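Local coordinates for protein putative O-methyltransferase (Klebsiella pneumoniae subsp. pneumoniae, PDB 3TFW) that probably transfers a methyl group from S-adenosylmethionine to an oxygen atom of a substrate that has not been identified, at residues C134-L139 with Y159-T164; A64-E69 with D88-T93. All blocks are in the same frame, centred on the assembly; numbering follows the deposited sequence.

Overall arrangement
Both contacts belong to the Rossmann-like methyltransferase fold, whose sheet runs 117-121, 90-95, 66-70, 139-142, 165-169, 217-224, 203-211. Contact 2 pairs strands 66-70 and 90-95. Contact 1 joins the loops that lead into strands 139-142 and 165-169, on the other side of strand 66-70. The two centres lie about 10 Å apart, on the same side of the chain's centre. They touch directly. D138 N is 2.8 Å from R66 O, a probable hydrogen bond. F137 CD1 packs 3.4 Å from I67 C. In this fold the cofactor usually lies at the C-terminal ends of the parallel strands, probably near the E69-T93 end of contact 2; contact 1 lies at the N-terminal ends.

Contact 1 (C134-L139 with Y159-T164); sequences CPAFDL and YSRPGT
One carboxylate oxygen of D138 takes both bonds from R161. R161 NE lies 3.0 Å and R161 NH2 2.9 Å from D138 OD1. The arginine thus presents its NE edge to a single atom, and this is a side-on salt bridge. The contact joins two loops of a Rossmann-like methyltransferase fold, just ahead of the neighbouring parallel strands 139-142 and 165-169. The oxygen lies in the guanidinium plane, but the two planes are turned 64° apart. NE therefore meets the anti lone pair of OD1, while NH2 comes from above the carboxylate plane. The other oxygen, OD2, accepts from the backbone N of K65 and of R66, so the carboxylate links three segments. R161 bends at chi2 (93°), which folds its guanidinium back over its own turn. There NH1 binds P162 O in the type II turn from R161 to T164.

The backbone bond from F137 N to Y159 O, 2.9 Å long, ties the loops together further back. Beside it the F137 and Y159 side chains run the same way; F137 CD2 packs against Y159 CB, and Y159 O lies at the ring edge of F137. A136 CB sits against the S160 carbonyl carbon at 3.4 Å. The Y159 ring meets C134 O at its edge, in plane. C134 CB touches Y159 CE1 at 3.6 Å, while the cysteine sulfur stands oblique to the ring. The tyrosine hydroxyl bonds to G132 O. At the turn, T164 OG1 accepts a nearly straight bond from R161 N (175°) and lies 2.7 Å from F137 O.

Contact 2 (A64-E69 with D88-T93); sequences AKRILE and DGQLLT
E69 and T93 run alongside one another in one direction, and the T93 hydroxyl donates to the E69 carboxylate. T93 OG1 is 2.7 Å from E69 OE1 and meets it from above the carboxylate plane, 41° out. E69 CG stands anti to the backbone N (chi1 177°) and the chain then stays extended, which brings OE1 beside the threonine. OE1 also bonds to T78 of helix 76-82, and T93 OG1 bonds to T72.

I67 and L91 share this face of the sheet. Their side chains cross at an angle, with L91 CG 3.7 Å from I67 CB and equally close to I67 CG2. L91 CD2 reaches on toward E69 CB. On the opposite face L68 and L92 run alongside each other, and L68 CD1 meets L92 CD2 at 3.9 Å. R66 and Q90 are also side by side there, with guanidinium and amide planes 69° apart. Q90 OE1 lies over one face of the guanidinium, 3.6 Å from R66 NH1. At the entry to the strands, the extended K65 chain crosses the D88 side chain at a slant, and K65 NZ makes a weak salt bridge to D88 OD2 at 3.4 Å.

The strands belong to a right-handed beta-alpha-beta crossover through helix 76-82, as in other Rossmann-like methyltransferases. They are nearly parallel. Bonds pass alternately between them, from Q90 N to K65 O through E69 N to L92 O, the last 2.8 Å long. With two hydroxyls, from T93 and T78, meeting OE1, the buried E69 carboxylate is probably held in position and limited in its rotation.

Contact 1 (C134-L139 with Y159-T164)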
loop_
_atom_site.group_PDB
_atom_site.type_symbol
_atom_site.label_atom_id
_atom_site.label_comp_id
_atom_site.label_asym_id
_atom_site.label_seq_id
_atom_site.Cartn_x
_atom_site.Cartn_y
_atom_site.Cartn_z
ATOM N N CYS A 134 -12.991 -19.599 16.615
ATOM C CA CYS A 134 -13.383 -18.480 15.759
ATOM C C CYS A 134 -12.947 -18.753 14.314
ATOM O O CYS A 134 -11.838 -19.248 14.102
ATOM C CB CYS A 134 -12.660 -17.227 16.279
ATOM S SG CYS A 134 -13.217 -15.649 15.679
ATOM N N PRO A 135 -13.811 -18.450 13.317
ATOM C CA PRO A 135 -13.365 -18.494 11.923
ATOM C C PRO A 135 -12.192 -17.541 11.683
ATOM O O PRO A 135 -12.059 -16.538 12.394
ATOM C CB PRO A 135 -14.578 -17.974 11.153
ATOM C CG PRO A 135 -15.740 -18.348 12.006
ATOM C CD PRO A 135 -15.258 -18.179 13.419
ATOM N N ALA A 136 -11.360 -17.848 10.694
ATOM C CA ALA A 136 -10.264 -16.947 10.298
ATOM C C ALA A 136 -10.752 -15.545 9.921
ATOM O O ALA A 136 -11.858 -15.377 9.406
ATOM C CB ALA A 136 -9.475 -17.563 9.139
ATOM N N PHE A 137 -9.921 -14.536 10.188
ATOM C CA PHE A 137 -10.182 -13.175 9.720
ATOM C C PHE A 137 -9.562 -12.969 8.334
ATOM O O PHE A 137 -8.549 -13.583 8.000
ATOM C CB PHE A 137 -9.605 -12.143 10.688
ATOM C CG PHE A 137 -10.244 -12.165 12.044
ATOM C CD1 PHE A 137 -11.392 -11.420 12.300
ATOM C CD2 PHE A 137 -9.680 -12.908 13.071
ATOM C CE1 PHE A 137 -11.986 -11.431 13.570
ATOM C CE2 PHE A 137 -10.266 -12.930 14.334
ATOM C CZ PHE A 137 -11.420 -12.194 14.579
ATOM N N ASP A 138 -10.156 -12.079 7.546
ATOM C CA ASP A 138 -9.682 -11.806 6.182
ATOM C C ASP A 138 -8.634 -10.708 6.149
ATOM O O ASP A 138 -7.776 -10.647 5.243
ATOM C CB ASP A 138 -10.861 -11.402 5.306
ATOM C CG ASP A 138 -11.932 -12.460 5.260
ATOM O OD1 ASP A 138 -11.579 -13.627 5.012
ATOM O OD2 ASP A 138 -13.117 -12.133 5.507
ATOM N N LEU A 139 -8.738 -9.819 7.125
ATOM C CA LEU A 139 -7.830 -8.698 7.250
ATOM C C LEU A 139 -7.575 -8.448 8.731
ATOM O O LEU A 139 -8.512 -8.438 9.553
ATOM C CB LEU A 139 -8.434 -7.451 6.580
ATOM C CG LEU A 139 -7.656 -6.154 6.836
ATOM C CD1 LEU A 139 -6.385 -6.223 6.040
ATOM C CD2 LEU A 139 -8.452 -4.930 6.453
ATOM N N TYR A 159 -5.431 -17.105 13.627
ATOM C CA TYR A 159 -6.744 -16.771 13.084
ATOM C C TYR A 159 -6.694 -16.205 11.669
ATOM O O TYR A 159 -7.414 -15.254 11.345
ATOM C CB TYR A 159 -7.513 -15.865 14.061
ATOM C CG TYR A 159 -7.860 -16.603 15.354
ATOM C CD1 TYR A 159 -8.859 -17.581 15.376
ATOM C CD2 TYR A 159 -7.180 -16.334 16.536
ATOM C CE1 TYR A 159 -9.175 -18.270 16.548
ATOM C CE2 TYR A 159 -7.488 -17.020 17.716
ATOM C CZ TYR A 159 -8.486 -17.985 17.708
ATOM O OH TYR A 159 -8.792 -18.672 18.864
ATOM N N SER A 160 -5.860 -16.829 10.832
ATOM C CA SER A 160 -5.698 -16.459 9.423
ATOM C C SER A 160 -6.105 -17.611 8.513
ATOM O O SER A 160 -6.200 -18.755 8.964
ATOM C CB SER A 160 -4.233 -16.118 9.133
ATOM O OG SER A 160 -3.896 -14.864 9.700
ATOM N N ARG A 161 -6.339 -17.286 7.244
ATOM C CA ARG A 161 -6.551 -18.261 6.171
ATOM C C ARG A 161 -5.621 -17.875 5.012
ATOM O O ARG A 161 -5.065 -16.760 5.002
ATOM C CB ARG A 161 -8.031 -18.295 5.730
ATOM C CG ARG A 161 -8.711 -16.928 5.508
ATOM C CD ARG A 161 -8.635 -16.472 4.069
ATOM N NE ARG A 161 -9.469 -15.297 3.774
ATOM C CZ ARG A 161 -9.355 -14.570 2.662
ATOM N NH1 ARG A 161 -8.454 -14.899 1.743
ATOM N NH2 ARG A 161 -10.136 -13.516 2.457
ATOM N N PRO A 162 -5.413 -18.790 4.040
ATOM C CA PRO A 162 -4.617 -18.339 2.895
ATOM C C PRO A 162 -5.252 -17.131 2.223
ATOM O O PRO A 162 -6.442 -17.145 1.906
ATOM C CB PRO A 162 -4.606 -19.559 1.960
ATOM C CG PRO A 162 -4.790 -20.739 2.887
ATOM C CD PRO A 162 -5.657 -20.248 4.023
ATOM N N GLY A 163 -4.458 -16.079 2.045
ATOM C CA GLY A 163 -4.924 -14.833 1.441
ATOM C C GLY A 163 -5.287 -13.732 2.427
ATOM O O GLY A 163 -5.572 -12.605 2.026
ATOM N N THR A 164 -5.302 -14.065 3.715
ATOM C CA THR A 164 -5.474 -13.079 4.777
ATOM C C THR A 164 -4.351 -12.060 4.662
ATOM O O THR A 164 -3.212 -12.411 4.370
ATOM C CB THR A 164 -5.394 -13.721 6.190
ATOM O OG1 THR A 164 -6.572 -14.506 6.448
ATOM C CG2 THR A 164 -5.250 -12.644 7.290
#

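Contact 2 (A64-E69 with D88-T93)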
loop_
_atom_site.group_PDB
_atom_site.type_symbol
_atom_site.label_atom_id
_atom_site.label_comp_id
_atom_site.label_asym_id
_atom_site.label_seq_id
_atom_site.Cartn_x
_atom_site.Cartn_y
_atom_site.Cartn_z
ATOM N N ALA A 64 -13.120 -8.435 2.396
ATOM C CA ALA A 64 -13.221 -8.880 3.784
ATOM C C ALA A 64 -14.662 -8.922 4.275
ATOM O O ALA A 64 -15.463 -8.023 3.981
ATOM C CB ALA A 64 -12.367 -7.988 4.701
ATOM N N LYS A 65 -14.985 -9.988 4.998
ATOM C CA LYS A 65 -16.226 -10.090 5.759
ATOM C C LYS A 65 -15.906 -10.164 7.245
ATOM O O LYS A 65 -16.792 -9.970 8.081
ATOM C CB LYS A 65 -17.038 -11.337 5.352
ATOM C CG LYS A 65 -17.595 -11.302 3.937
ATOM C CD LYS A 65 -18.802 -12.230 3.804
ATOM C CE LYS A 65 -19.453 -12.095 2.432
ATOM N NZ LYS A 65 -20.527 -13.125 2.249
ATOM N N ARG A 66 -14.644 -10.465 7.570
ATOM C CA ARG A 66 -14.189 -10.592 8.950
ATOM C C ARG A 66 -12.889 -9.826 9.112
ATOM O O ARG A 66 -11.914 -10.102 8.431
ATOM C CB ARG A 66 -13.993 -12.062 9.347
ATOM C CG ARG A 66 -15.304 -12.853 9.397
ATOM C CD ARG A 66 -15.126 -14.344 9.589
ATOM N NE ARG A 66 -16.447 -14.960 9.715
ATOM C CZ ARG A 66 -17.127 -15.062 10.860
ATOM N NH1 ARG A 66 -16.595 -14.636 11.995
ATOM N NH2 ARG A 66 -18.334 -15.621 10.870
ATOM N N ILE A 67 -12.903 -8.841 9.999
ATOM C CA ILE A 67 -11.721 -8.015 10.255
ATOM C C ILE A 67 -11.384 -8.065 11.743
ATOM O O ILE A 67 -12.282 -8.024 12.591
ATOM C CB ILE A 67 -11.942 -6.542 9.806
ATOM C CG1 ILE A 67 -12.266 -6.488 8.303
ATOM C CG2 ILE A 67 -10.688 -5.679 10.126
ATOM C CD1 ILE A 67 -12.710 -5.098 7.791
ATOM N N LEU A 68 -10.087 -8.154 12.049
ATOM C CA LEU A 68 -9.598 -7.998 13.418
ATOM C C LEU A 68 -8.719 -6.750 13.520
ATOM O O LEU A 68 -7.791 -6.570 12.734
ATOM C CB LEU A 68 -8.807 -9.238 13.861
ATOM C CG LEU A 68 -8.022 -9.180 15.190
ATOM C CD1 LEU A 68 -8.937 -8.955 16.400
ATOM C CD2 LEU A 68 -7.199 -10.465 15.403
ATOM N N GLU A 69 -9.012 -5.899 14.493
ATOM C CA GLU A 69 -8.187 -4.724 14.748
ATOM C C GLU A 69 -7.658 -4.759 16.181
ATOM O O GLU A 69 -8.424 -4.831 17.135
ATOM C CB GLU A 69 -9.001 -3.449 14.534
ATOM C CG GLU A 69 -8.238 -2.172 14.841
ATOM C CD GLU A 69 -9.086 -0.922 14.697
ATOM O OE1 GLU A 69 -10.284 -0.953 15.054
ATOM O OE2 GLU A 69 -8.537 0.103 14.251
ATOM N N ASP A 88 -23.417 -8.434 6.238
ATOM C CA ASP A 88 -23.156 -9.546 7.168
ATOM C C ASP A 88 -21.715 -9.551 7.709
ATOM O O ASP A 88 -21.290 -10.508 8.368
ATOM C CB ASP A 88 -23.464 -10.884 6.492
ATOM C CG ASP A 88 -22.623 -11.123 5.248
ATOM O OD1 ASP A 88 -22.159 -10.140 4.632
ATOM O OD2 ASP A 88 -22.419 -12.303 4.889
ATOM N N GLY A 89 -20.983 -8.477 7.429
ATOM C CA GLY A 89 -19.578 -8.359 7.834
ATOM C C GLY A 89 -19.421 -8.028 9.302
ATOM O O GLY A 89 -20.319 -7.440 9.929
ATOM N N GLN A 90 -18.265 -8.396 9.854
ATOM C CA GLN A 90 -17.964 -8.125 11.254
ATOM C C GLN A 90 -16.546 -7.637 11.411
ATOM O O GLN A 90 -15.636 -8.161 10.771
ATOM C CB GLN A 90 -18.111 -9.379 12.095
ATOM C CG GLN A 90 -19.518 -9.898 12.180
ATOM C CD GLN A 90 -19.579 -11.263 12.804
ATOM O OE1 GLN A 90 -19.309 -12.274 12.150
ATOM N NE2 GLN A 90 -19.952 -11.309 14.068
ATOM N N LEU A 91 -16.373 -6.660 12.292
ATOM C CA LEU A 91 -15.054 -6.185 12.665
ATOM C C LEU A 91 -14.931 -6.278 14.181
ATOM O O LEU A 91 -15.711 -5.666 14.932
ATOM C CB LEU A 91 -14.821 -4.744 12.184
ATOM C CG LEU A 91 -13.376 -4.223 12.263
ATOM C CD1 LEU A 91 -13.218 -3.007 11.353
ATOM C CD2 LEU A 91 -12.965 -3.876 13.697
ATOM N N LEU A 92 -13.968 -7.066 14.630
ATOM C CA LEU A 92 -13.698 -7.191 16.060
ATOM C C LEU A 92 -12.546 -6.250 16.387
ATOM O O LEU A 92 -11.492 -6.329 15.763
ATOM C CB LEU A 92 -13.317 -8.636 16.422
ATOM C CG LEU A 92 -12.818 -8.848 17.855
ATOM C CD1 LEU A 92 -13.927 -8.570 18.870
ATOM C CD2 LEU A 92 -12.248 -10.254 18.066
ATOM N N THR A 93 -12.748 -5.344 17.338
ATOM C CA THR A 93 -11.683 -4.407 17.685
ATOM C C THR A 93 -11.400 -4.466 19.182
ATOM O O THR A 93 -12.319 -4.551 20.002
ATOM C CB THR A 93 -11.942 -2.955 17.175
ATOM O OG1 THR A 93 -10.791 -2.126 17.441
ATOM C CG2 THR A 93 -13.170 -2.340 17.840
#